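PDB 3V75: orotidine 5'-phosphate decarboxylase from Streptomyces avermitilis, which probably catalyses the decarboxylation of orotidine 5'-phosphate to UMP and CO2, the second step in making UMP from orotate by the de novo pathway. Local coordinates for residues A[29-34]-A[212-217]; A[41-46]-A[271-276]; A[175-180]-A[218-223]; A[237-242]-A[263-268]. All blocks are in the same frame, centred on the assembly; numbering follows the deposited sequence.

How the interactions relate
All four contacts belong to one closed eight-stranded parallel barrel. Interaction 1 sets helix 27-38 against the loop that leads into strand 217-221, and touches interaction 4, about 11 Å away between centres, through L31 and G215 on P238 and L214 on G237 and N264. Interactions 3 and 4 share the sheet side by side, strands 217-221 and 239-241 being neighbours with centres about 10 Å apart. Interaction 2 adjoins interaction 4 where strand 42-45 pairs with strand 265-269 and closes the ring. Interactions 3 and 4 follow one another along the chain between the two segments of interaction 2, which packs the helix after the last strand onto the first strand.

Interaction 1. Residues A[29-34]-A[212-217]; sequences ARLSRA and EPLGSF
P213 lies against the first turns of helix 27-38, its ring edge touching two residues three apart in the helix. Its CD sits 4.0 Å from CB of A29, while its CG is 4.0 Å from CB of S32. S32 was modelled in two conformers, so any role for its hydroxyl is doubtful. L214 follows and makes two kinds of contact. Its side chain extends with CG anti to the backbone N (chi1 -176°), which brings CD2 to 4.4 Å from CD2 of L31, a loose methyl-to-methyl touch that continues onto P238 and N264. Its carbonyl O is 3.7 Å from N of A29, and a water bridges the two: it donates to O of L214 at 2.6 Å and accepts a weak bond from N of A29 at 3.1 Å. The water thus serves an amide of the first helical turn, where no carbonyl lies one turn earlier within the helix to accept it. A little further on, OG of S216 hydrogen-bonds to N of G28, so a second amide of the same turn is met by the loop. F217 then begins strand 217-221 and turns its ring to helices 158-167 and 196-207. A helix lying over the N-terminal ends of the strands, with L31 also on L113 and P238, is consistent with the N-terminal helix that closes the bottom of a TIM barrel.

Interaction 2. Residues A[41-46]-A[271-276]; sequences LCVGID and RGVLRH
L274 spreads its isobutyl fork over the carbonyl of G44, with CD1 3.3 Å and CD2 3.5 Å from O of G44. With CG beside its own backbone N (chi1 -61°), the fork reaches from the helix to the strand. CD1 also lies 3.9 Å from both CB and OD2 of D46, whose side chain crosses it at about a right angle. OD2 of D46 takes its hydrogen bond from S270, just before the helix. O of G44 and N of D46 are buried beneath the leucine without a polar partner. Alongside, CG1 of V43 meets CG1 of V273 at 4.0 Å, the two valines crossing nearly perpendicularly, and CG1 of V43 is 4.2 Å from CD2 of L274. L75 and V71 of helix 61-75 and F290 of helix 280-299 extend this apolar patch. Cutting L274 back to an alanine is likely to open a gap over the G44 carbonyl and cost V43 and V71 the leucine methyls they pack on. A short extra helix after the eighth strand is found in many phosphate-binding TIM barrels; its presence here is consistent with a nucleotide substrate.

Interaction 3. Residues A[175-180]-A[218-223]; sequences ALTSNP and GAVVGA
The carbonyl O of V220 is gripped by two consecutive amides of the facing strand. N of L176 donates at 3.0 Å in a nearly straight bond (174°), and N of A175 at 3.1 Å in a more bent one (145°), both in the carbonyl plane. Two residues set opposite one make a beta bulge in this parallel pair, and A175 supplies the kink with its helix-like psi of -60°. One residue on, O of L176 receives N of G222 at 2.8 Å and also a CA-H contact from V221. The bulge puts the side chains of A175 and L176 on one face: CB of A175 lies 3.9 Å from CB of A219, and CB of L176 is 4.3 Å from CG1 of V221. V220 turns to the other face, its side chain about 6 Å from that of K119, the predicted proton donor. G222 passes so near the chain at S178 that a CB would fall 3.2 Å from N of S178, a tight fit. Beyond the strand, OG1 of T177 donates to OD1 of N179 at 2.7 Å and also bonds Q186, fixing the turn. ND2 of N179 bonds O of L152, and O of A175 the hydroxyl of Y151, both partners on the second subunit. The bulge thus concentrates two amides on one acceptor while the carbonyl of A175 serves the dimer interface instead of strand 217-221.

Interaction 4. Residues A[237-242]-A[263-268]; sequences GPLLAP and RNVVPN
O of L239 accepts N of V266 at 2.8 Å (166°), the shortest bond of the pair, with the donor standing above the carbonyl plane; the CA-H of V265 approaches the same oxygen. On either side of it the parallel ladder continues: N of L239 to O of N264 at 2.9 Å, N of A241 to O of V266, and N of N268 to O of A241. At the N-terminal end of the pair a water joins O of G237 to ND2 of N264, whose CB also packs 3.6 Å from that oxygen. V265 divides its methyls on one face, with CG1 3.8 Å from CB of A241 and CG2 4.2 Å from CD1 of L239. V266 does the same on the other: CG1 lies 4.0 Å from CD1 of L240 and CG2 meets CB of P238. The chi1 of L240 (173°) swings CG away from its amide, and CD1 thereby reaches over to the neighbouring strand. L240 and N268 both touch K83 inside the barrel, while L239 faces A261 outside. This is the strand pair of the beta-alpha-beta unit around helix 254-258, flanked by strand 217-221 beside 239-241 and by strand 42-45 beside 265-269.

Interaction 1. Residues A[29-34]-A[212-217]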
loop_
_atom_site.group_PDB
_atom_site.type_symbol
_atom_site.label_atom_id
_atom_site.label_comp_id
_atom_site.label_asym_id
_atom_site.label_seq_id
_atom_site.Cartn_x
_atom_site.Cartn_y
_atom_site.Cartn_z
ATOM N N ALA A 29 -11.478 0.922 -22.701
ATOM C CA ALA A 29 -12.210 1.645 -23.719
ATOM C C ALA A 29 -12.462 3.098 -23.307
ATOM O O ALA A 29 -12.334 4.026 -24.135
ATOM C CB ALA A 29 -13.550 0.949 -24.016
ATOM N N ARG A 30 -12.862 3.324 -22.054
ATOM C CA ARG A 30 -13.138 4.695 -21.610
ATOM C C ARG A 30 -11.857 5.536 -21.624
ATOM O O ARG A 30 -11.895 6.719 -21.999
ATOM C CB ARG A 30 -13.780 4.689 -20.214
ATOM C CG ARG A 30 -15.165 4.011 -20.221
ATOM C CD ARG A 30 -15.897 4.217 -18.879
ATOM N NE ARG A 30 -15.185 3.598 -17.750
ATOM C CZ ARG A 30 -14.701 4.253 -16.694
ATOM N NH1 ARG A 30 -14.826 5.581 -16.603
ATOM N NH2 ARG A 30 -14.071 3.593 -15.728
ATOM N N LEU A 31 -10.749 4.929 -21.225
ATOM C CA LEU A 31 -9.460 5.628 -21.182
ATOM C C LEU A 31 -9.010 5.987 -22.622
ATOM O O LEU A 31 -8.565 7.105 -22.883
ATOM C CB LEU A 31 -8.430 4.736 -20.496
ATOM C CG LEU A 31 -6.987 5.249 -20.604
ATOM C CD1 LEU A 31 -6.875 6.582 -19.832
ATOM C CD2 LEU A 31 -6.024 4.252 -20.078
ATOM N N SER A 32 -9.113 5.028 -23.544
ATOM C CA SER A 32 -8.741 5.252 -24.948
ATOM C C SER A 32 -9.553 6.432 -25.497
ATOM O O SER A 32 -8.994 7.348 -26.158
ATOM C CB SER A 32 -9.009 3.980 -25.775
ATOM O OG SER A 32 -8.671 4.179 -27.143
ATOM N N ARG A 33 -10.859 6.452 -25.227
ATOM C CA ARG A 33 -11.710 7.554 -25.690
ATOM C C ARG A 33 -11.336 8.888 -25.037
ATOM O O ARG A 33 -11.307 9.929 -25.727
ATOM C CB ARG A 33 -13.199 7.193 -25.460
ATOM C CG ARG A 33 -14.206 8.293 -25.750
ATOM C CD ARG A 33 -15.654 7.728 -25.945
ATOM N NE ARG A 33 -15.646 6.292 -26.307
ATOM C CZ ARG A 33 -15.852 5.308 -25.421
ATOM N NH1 ARG A 33 -16.074 5.631 -24.139
ATOM N NH2 ARG A 33 -15.828 4.007 -25.798
ATOM N N ALA A 34 -11.041 8.877 -23.734
ATOM C CA ALA A 34 -10.736 10.109 -23.011
ATOM C C ALA A 34 -9.444 10.739 -23.552
ATOM O O ALA A 34 -9.377 11.968 -23.741
ATOM C CB ALA A 34 -10.588 9.831 -21.533
ATOM N N GLU A 212 -10.953 -4.985 -26.899
ATOM C CA GLU A 212 -10.781 -3.919 -27.868
ATOM C C GLU A 212 -11.467 -2.668 -27.357
ATOM O O GLU A 212 -12.548 -2.750 -26.775
ATOM C CB GLU A 212 -11.386 -4.327 -29.204
ATOM C CG GLU A 212 -10.749 -5.560 -29.805
ATOM C CD GLU A 212 -9.443 -5.270 -30.521
ATOM O OE1 GLU A 212 -9.047 -4.062 -30.586
ATOM O OE2 GLU A 212 -8.808 -6.224 -31.079
ATOM N N PRO A 213 -10.893 -1.482 -27.633
ATOM C CA PRO A 213 -9.657 -1.186 -28.368
ATOM C C PRO A 213 -8.436 -1.347 -27.479
ATOM O O PRO A 213 -7.299 -1.350 -27.970
ATOM C CB PRO A 213 -9.849 0.295 -28.750
ATOM C CG PRO A 213 -10.663 0.850 -27.664
ATOM C CD PRO A 213 -11.610 -0.255 -27.247
ATOM N N LEU A 214 -8.665 -1.504 -26.177
ATOM C CA LEU A 214 -7.590 -1.570 -25.212
ATOM C C LEU A 214 -8.165 -2.273 -23.971
ATOM O O LEU A 214 -9.312 -2.003 -23.577
ATOM C CB LEU A 214 -7.151 -0.148 -24.833
ATOM C CG LEU A 214 -5.947 0.029 -23.895
ATOM C CD1 LEU A 214 -4.687 -0.584 -24.490
ATOM C CD2 LEU A 214 -5.714 1.484 -23.508
ATOM N N GLY A 215 -7.360 -3.108 -23.322
ATOM C CA GLY A 215 -7.778 -3.767 -22.096
ATOM C C GLY A 215 -7.742 -2.837 -20.891
ATOM O O GLY A 215 -7.188 -1.728 -20.952
ATOM N N SER A 216 -8.276 -3.302 -19.761
ATOM C CA SER A 216 -8.379 -2.480 -18.554
ATOM C C SER A 216 -7.257 -2.647 -17.550
ATOM O O SER A 216 -7.237 -1.939 -16.544
ATOM C CB SER A 216 -9.711 -2.751 -17.830
ATOM O OG SER A 216 -10.816 -2.403 -18.634
ATOM N N PHE A 217 -6.332 -3.579 -17.824
ATOM C CA PHE A 217 -5.316 -3.948 -16.841
ATOM C C PHE A 217 -3.947 -3.525 -17.334
ATOM O O PHE A 217 -3.406 -4.083 -18.281
ATOM C CB PHE A 217 -5.478 -5.440 -16.467
ATOM C CG PHE A 217 -6.853 -5.703 -15.912
ATOM C CD1 PHE A 217 -7.163 -5.306 -14.618
ATOM C CD2 PHE A 217 -7.871 -6.170 -16.722
ATOM C CE1 PHE A 217 -8.481 -5.440 -14.112
ATOM C CE2 PHE A 217 -9.182 -6.319 -16.216
ATOM C CZ PHE A 217 -9.470 -5.944 -14.916
HETATM O O HOH W 1 -11.632 -2.123 -22.422
#

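Interaction 2. Residues A[41-46]-A[271-276]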
loop_
_atom_site.group_PDB
_atom_site.type_symbol
_atom_site.label_atom_id
_atom_site.label_comp_id
_atom_site.label_asym_id
_atom_site.label_seq_id
_atom_site.Cartn_x
_atom_site.Cartn_y
_atom_site.Cartn_z
ATOM N N LEU A 41 -2.882 12.877 -21.702
ATOM C CA LEU A 41 -2.210 13.408 -20.540
ATOM C C LEU A 41 -2.940 13.010 -19.264
ATOM O O LEU A 41 -4.174 13.067 -19.199
ATOM C CB LEU A 41 -2.154 14.941 -20.621
ATOM C CG LEU A 41 -1.398 15.644 -19.465
ATOM C CD1 LEU A 41 0.041 15.257 -19.530
ATOM C CD2 LEU A 41 -1.569 17.168 -19.512
ATOM N N CYS A 42 -2.154 12.640 -18.252
ATOM C CA CYS A 42 -2.634 12.453 -16.890
ATOM C C CYS A 42 -1.887 13.455 -16.019
ATOM O O CYS A 42 -0.661 13.561 -16.114
ATOM C CB CYS A 42 -2.273 11.027 -16.436
ATOM S SG CYS A 42 -2.729 10.658 -14.742
ATOM N N VAL A 43 -2.612 14.191 -15.187
ATOM C CA VAL A 43 -1.982 15.184 -14.315
ATOM C C VAL A 43 -2.033 14.680 -12.892
ATOM O O VAL A 43 -3.114 14.316 -12.391
ATOM C CB VAL A 43 -2.671 16.572 -14.436
ATOM C CG1 VAL A 43 -2.080 17.556 -13.415
ATOM C CG2 VAL A 43 -2.521 17.120 -15.853
ATOM N N GLY A 44 -0.893 14.637 -12.218
ATOM C CA GLY A 44 -0.878 14.209 -10.826
ATOM C C GLY A 44 -1.602 15.218 -9.956
ATOM O O GLY A 44 -1.623 16.433 -10.239
ATOM N N ILE A 45 -2.222 14.748 -8.874
ATOM C CA ILE A 45 -2.681 15.681 -7.846
ATOM C C ILE A 45 -1.803 15.341 -6.644
ATOM O O ILE A 45 -2.044 14.339 -5.919
ATOM C CB ILE A 45 -4.167 15.530 -7.522
ATOM C CG1 ILE A 45 -5.006 15.617 -8.797
ATOM C CG2 ILE A 45 -4.612 16.594 -6.502
ATOM C CD1 ILE A 45 -6.547 15.548 -8.566
ATOM N N ASP A 46 -0.753 16.151 -6.455
ATOM C CA ASP A 46 0.367 15.812 -5.588
ATOM C C ASP A 46 0.621 16.906 -4.555
ATOM O O ASP A 46 1.585 17.678 -4.689
ATOM C CB ASP A 46 1.642 15.643 -6.437
ATOM C CG ASP A 46 1.546 14.488 -7.381
ATOM O OD1 ASP A 46 1.075 13.414 -6.977
ATOM O OD2 ASP A 46 1.910 14.640 -8.566
ATOM N N ARG A 271 5.055 17.975 -11.550
ATOM C CA ARG A 271 5.560 19.352 -11.430
ATOM C C ARG A 271 5.420 20.207 -12.711
ATOM O O ARG A 271 5.132 21.408 -12.614
ATOM C CB ARG A 271 7.035 19.320 -11.010
ATOM C CG ARG A 271 7.570 20.739 -10.747
ATOM C CD ARG A 271 8.974 20.785 -10.115
ATOM N NE ARG A 271 9.342 22.164 -9.867
ATOM C CZ ARG A 271 8.768 22.952 -8.960
ATOM N NH1 ARG A 271 7.826 22.456 -8.129
ATOM N NH2 ARG A 271 9.142 24.217 -8.846
ATOM N N GLY A 272 5.603 19.605 -13.886
ATOM C CA GLY A 272 5.544 20.350 -15.138
ATOM C C GLY A 272 4.244 21.103 -15.316
ATOM O O GLY A 272 4.207 22.147 -16.021
ATOM N N VAL A 273 3.158 20.584 -14.730
ATOM C CA VAL A 273 1.891 21.318 -14.706
ATOM C C VAL A 273 1.667 22.026 -13.365
ATOM O O VAL A 273 1.377 23.232 -13.321
ATOM C CB VAL A 273 0.678 20.383 -15.022
ATOM C CG1 VAL A 273 -0.643 21.072 -14.738
ATOM C CG2 VAL A 273 0.742 19.932 -16.497
ATOM N N LEU A 274 1.812 21.286 -12.279
ATOM C CA LEU A 274 1.459 21.793 -10.964
ATOM C C LEU A 274 2.267 22.988 -10.492
ATOM O O LEU A 274 1.752 23.791 -9.691
ATOM C CB LEU A 274 1.536 20.673 -9.905
ATOM C CG LEU A 274 0.577 19.488 -10.172
ATOM C CD1 LEU A 274 0.865 18.341 -9.180
ATOM C CD2 LEU A 274 -0.934 19.893 -10.099
ATOM N N ARG A 275 3.519 23.118 -10.938
ATOM C CA ARG A 275 4.302 24.269 -10.464
ATOM C C ARG A 275 3.700 25.593 -10.914
ATOM O O ARG A 275 4.062 26.645 -10.369
ATOM C CB ARG A 275 5.748 24.216 -10.949
ATOM C CG ARG A 275 5.944 24.432 -12.442
ATOM C CD ARG A 275 7.438 24.385 -12.740
ATOM N NE ARG A 275 7.755 24.600 -14.147
ATOM C CZ ARG A 275 7.892 25.794 -14.714
ATOM N NH1 ARG A 275 7.686 26.889 -13.997
ATOM N NH2 ARG A 275 8.200 25.880 -16.010
ATOM N N HIS A 276 2.808 25.559 -11.907
ATOM C CA HIS A 276 2.183 26.786 -12.412
ATOM C C HIS A 276 1.010 27.275 -11.585
ATOM O O HIS A 276 0.557 28.403 -11.774
ATOM C CB HIS A 276 1.774 26.607 -13.861
ATOM C CG HIS A 276 2.948 26.394 -14.752
ATOM N ND1 HIS A 276 3.774 27.427 -15.124
ATOM C CD2 HIS A 276 3.469 25.263 -15.291
ATOM C CE1 HIS A 276 4.748 26.947 -15.887
ATOM N NE2 HIS A 276 4.587 25.639 -16.004
#

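Interaction 3. Residues A[175-180]-A[218-223]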
loop_
_atom_site.group_PDB
_atom_site.type_symbol
_atom_site.label_atom_id
_atom_site.label_comp_id
_atom_site.label_asym_id
_atom_site.label_seq_id
_atom_site.Cartn_x
_atom_site.Cartn_y
_atom_site.Cartn_z
ATOM N N ALA A 175 5.302 -2.461 -12.514
ATOM C CA ALA A 175 6.134 -3.381 -13.283
ATOM C C ALA A 175 7.597 -2.941 -13.297
ATOM O O ALA A 175 8.477 -3.653 -12.836
ATOM C CB ALA A 175 5.593 -3.548 -14.707
ATOM N N LEU A 176 7.847 -1.741 -13.825
ATOM C CA LEU A 176 9.208 -1.222 -14.023
ATOM C C LEU A 176 9.233 0.234 -13.556
ATOM O O LEU A 176 8.540 1.087 -14.124
ATOM C CB LEU A 176 9.549 -1.286 -15.501
ATOM C CG LEU A 176 9.785 -2.713 -16.002
ATOM C CD1 LEU A 176 9.691 -2.794 -17.509
ATOM C CD2 LEU A 176 11.158 -3.239 -15.494
ATOM N N THR A 177 10.035 0.532 -12.543
ATOM C CA THR A 177 10.108 1.907 -12.021
ATOM C C THR A 177 11.519 2.461 -12.119
ATOM O O THR A 177 12.497 1.708 -12.163
ATOM C CB THR A 177 9.577 1.963 -10.587
ATOM O OG1 THR A 177 10.316 1.046 -9.742
ATOM C CG2 THR A 177 8.079 1.603 -10.588
ATOM N N SER A 178 11.641 3.801 -12.169
ATOM C CA SER A 178 12.939 4.394 -12.459
ATOM C C SER A 178 13.707 4.850 -11.243
ATOM O O SER A 178 14.796 5.418 -11.375
ATOM C CB SER A 178 12.774 5.557 -13.438
ATOM O OG SER A 178 12.135 6.610 -12.756
ATOM N N ASN A 179 13.203 4.550 -10.035
ATOM C CA ASN A 179 13.988 4.843 -8.844
ATOM C C ASN A 179 15.277 4.008 -8.843
ATOM O O ASN A 179 15.321 2.962 -9.508
ATOM C CB ASN A 179 13.157 4.625 -7.568
ATOM C CG ASN A 179 12.600 3.200 -7.476
ATOM O OD1 ASN A 179 11.807 2.773 -8.340
ATOM N ND2 ASN A 179 13.019 2.467 -6.437
ATOM N N PRO A 180 16.321 4.463 -8.139
ATOM C CA PRO A 180 17.621 3.787 -8.212
ATOM C C PRO A 180 17.543 2.291 -7.862
ATOM O O PRO A 180 18.312 1.499 -8.435
ATOM C CB PRO A 180 18.470 4.547 -7.169
ATOM C CG PRO A 180 17.850 5.924 -7.104
ATOM C CD PRO A 180 16.380 5.707 -7.349
ATOM N N GLY A 218 -3.436 -2.478 -16.696
ATOM C CA GLY A 218 -2.218 -1.828 -17.184
ATOM C C GLY A 218 -1.058 -2.036 -16.249
ATOM O O GLY A 218 -1.174 -2.702 -15.206
ATOM N N ALA A 219 0.089 -1.474 -16.644
ATOM C CA ALA A 219 1.328 -1.555 -15.869
ATOM C C ALA A 219 1.851 -0.144 -15.594
ATOM O O ALA A 219 1.653 0.759 -16.416
ATOM C CB ALA A 219 2.405 -2.322 -16.660
ATOM N N VAL A 220 2.558 0.020 -14.479
ATOM C CA VAL A 220 3.343 1.227 -14.248
ATOM C C VAL A 220 4.748 0.964 -14.827
ATOM O O VAL A 220 5.414 -0.012 -14.448
ATOM C CB VAL A 220 3.431 1.582 -12.751
ATOM C CG1 VAL A 220 4.270 2.873 -12.586
ATOM C CG2 VAL A 220 1.995 1.748 -12.182
ATOM N N VAL A 221 5.164 1.818 -15.769
ATOM C CA VAL A 221 6.448 1.683 -16.476
ATOM C C VAL A 221 7.048 3.078 -16.559
ATOM O O VAL A 221 6.496 3.963 -17.241
ATOM C CB VAL A 221 6.241 1.151 -17.898
ATOM C CG1 VAL A 221 7.582 0.971 -18.626
ATOM C CG2 VAL A 221 5.524 -0.205 -17.848
ATOM N N GLY A 222 8.141 3.296 -15.844
ATOM C CA GLY A 222 8.751 4.618 -15.766
ATOM C C GLY A 222 9.312 5.099 -17.097
ATOM O O GLY A 222 10.051 4.355 -17.773
ATOM N N ALA A 223 8.949 6.340 -17.472
ATOM C CA ALA A 223 9.335 6.887 -18.785
ATOM C C ALA A 223 10.814 7.208 -18.877
ATOM O O ALA A 223 11.318 7.441 -19.981
ATOM C CB ALA A 223 8.529 8.163 -19.110
#

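Interaction 4. Residues A[237-242]-A[263-268]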
loop_
_atom_site.group_PDB
_atom_site.type_symbol
_atom_site.label_atom_id
_atom_site.label_comp_id
_atom_site.label_asym_id
_atom_site.label_seq_id
_atom_site.Cartn_x
_atom_site.Cartn_y
_atom_site.Cartn_z
ATOM N N GLY A 237 -2.821 -3.204 -22.868
ATOM C CA GLY A 237 -3.336 -2.434 -21.746
ATOM C C GLY A 237 -2.526 -1.169 -21.567
ATOM O O GLY A 237 -1.452 -1.014 -22.175
ATOM N N PRO A 238 -3.054 -0.241 -20.781
ATOM C CA PRO A 238 -2.422 1.084 -20.675
ATOM C C PRO A 238 -1.116 1.010 -19.876
ATOM O O PRO A 238 -0.962 0.163 -18.951
ATOM C CB PRO A 238 -3.467 1.920 -19.939
ATOM C CG PRO A 238 -4.289 0.896 -19.141
ATOM C CD PRO A 238 -4.315 -0.348 -20.024
ATOM N N LEU A 239 -0.172 1.902 -20.196
ATOM C CA LEU A 239 1.107 1.933 -19.485
ATOM C C LEU A 239 1.183 3.287 -18.786
ATOM O O LEU A 239 1.357 4.320 -19.453
ATOM C CB LEU A 239 2.252 1.797 -20.490
ATOM C CG LEU A 239 2.197 0.563 -21.400
ATOM C CD1 LEU A 239 3.303 0.645 -22.447
ATOM C CD2 LEU A 239 2.374 -0.718 -20.556
ATOM N N LEU A 240 1.013 3.307 -17.473
ATOM C CA LEU A 240 1.068 4.567 -16.741
ATOM C C LEU A 240 2.531 4.919 -16.609
ATOM O O LEU A 240 3.331 4.138 -16.052
ATOM C CB LEU A 240 0.430 4.412 -15.373
ATOM C CG LEU A 240 0.536 5.583 -14.407
ATOM C CD1 LEU A 240 -0.252 6.783 -14.960
ATOM C CD2 LEU A 240 0.007 5.155 -13.027
ATOM N N ALA A 241 2.905 6.083 -17.142
ATOM C CA ALA A 241 4.315 6.424 -17.238
ATOM C C ALA A 241 4.604 7.670 -16.436
ATOM O O ALA A 241 4.465 8.779 -16.949
ATOM C CB ALA A 241 4.726 6.606 -18.698
ATOM N N PRO A 242 5.037 7.511 -15.189
ATOM C CA PRO A 242 5.476 8.694 -14.444
ATOM C C PRO A 242 6.817 9.246 -14.996
ATOM O O PRO A 242 7.631 8.526 -15.686
ATOM C CB PRO A 242 5.626 8.184 -13.006
ATOM C CG PRO A 242 5.665 6.692 -13.098
ATOM C CD PRO A 242 5.176 6.256 -14.443
ATOM N N ARG A 263 1.299 4.359 -28.080
ATOM C CA ARG A 263 -0.105 4.661 -28.254
ATOM C C ARG A 263 -0.934 4.264 -27.033
ATOM O O ARG A 263 -2.046 4.779 -26.843
ATOM C CB ARG A 263 -0.646 3.923 -29.488
ATOM C CG ARG A 263 -0.571 2.371 -29.394
ATOM C CD ARG A 263 -1.117 1.699 -30.735
ATOM N NE ARG A 263 -1.315 0.224 -30.696
ATOM C CZ ARG A 263 -0.391 -0.679 -30.336
ATOM N NH1 ARG A 263 0.798 -0.285 -29.884
ATOM N NH2 ARG A 263 -0.653 -1.994 -30.373
ATOM N N ASN A 264 -0.386 3.359 -26.209
ATOM C CA ASN A 264 -1.070 2.894 -24.995
ATOM C C ASN A 264 -0.552 3.545 -23.720
ATOM O O ASN A 264 -0.981 3.186 -22.626
ATOM C CB ASN A 264 -0.920 1.363 -24.875
ATOM C CG ASN A 264 -1.665 0.621 -25.968
ATOM O OD1 ASN A 264 -2.501 1.209 -26.674
ATOM N ND2 ASN A 264 -1.403 -0.687 -26.096
ATOM N N VAL A 265 0.344 4.523 -23.840
ATOM C CA VAL A 265 0.908 5.182 -22.681
ATOM C C VAL A 265 -0.060 6.225 -22.131
ATOM O O VAL A 265 -0.651 7.011 -22.901
ATOM C CB VAL A 265 2.286 5.839 -23.025
ATOM C CG1 VAL A 265 2.765 6.740 -21.896
ATOM C CG2 VAL A 265 3.301 4.756 -23.306
ATOM N N VAL A 266 -0.174 6.248 -20.803
ATOM C CA VAL A 266 -0.849 7.298 -20.062
ATOM C C VAL A 266 0.283 8.109 -19.452
ATOM O O VAL A 266 0.856 7.737 -18.424
ATOM C CB VAL A 266 -1.731 6.706 -18.928
ATOM C CG1 VAL A 266 -2.400 7.836 -18.142
ATOM C CG2 VAL A 266 -2.763 5.754 -19.531
ATOM N N PRO A 267 0.635 9.242 -20.091
ATOM C CA PRO A 267 1.822 9.982 -19.628
ATOM C C PRO A 267 1.433 10.832 -18.431
ATOM O O PRO A 267 0.540 11.668 -18.525
ATOM C CB PRO A 267 2.176 10.892 -20.829
ATOM C CG PRO A 267 1.201 10.456 -21.959
ATOM C CD PRO A 267 0.012 9.860 -21.266
ATOM N N ASN A 268 2.093 10.627 -17.297
ATOM C CA ASN A 268 1.751 11.367 -16.109
ATOM C C ASN A 268 2.754 12.503 -15.870
ATOM O O ASN A 268 3.963 12.260 -15.747
ATOM C CB ASN A 268 1.752 10.428 -14.884
ATOM C CG ASN A 268 1.461 11.175 -13.605
ATOM O OD1 ASN A 268 2.386 11.609 -12.885
ATOM N ND2 ASN A 268 0.192 11.392 -13.341
HETATM O O HOH W 2 0.443 -1.865 -24.054
#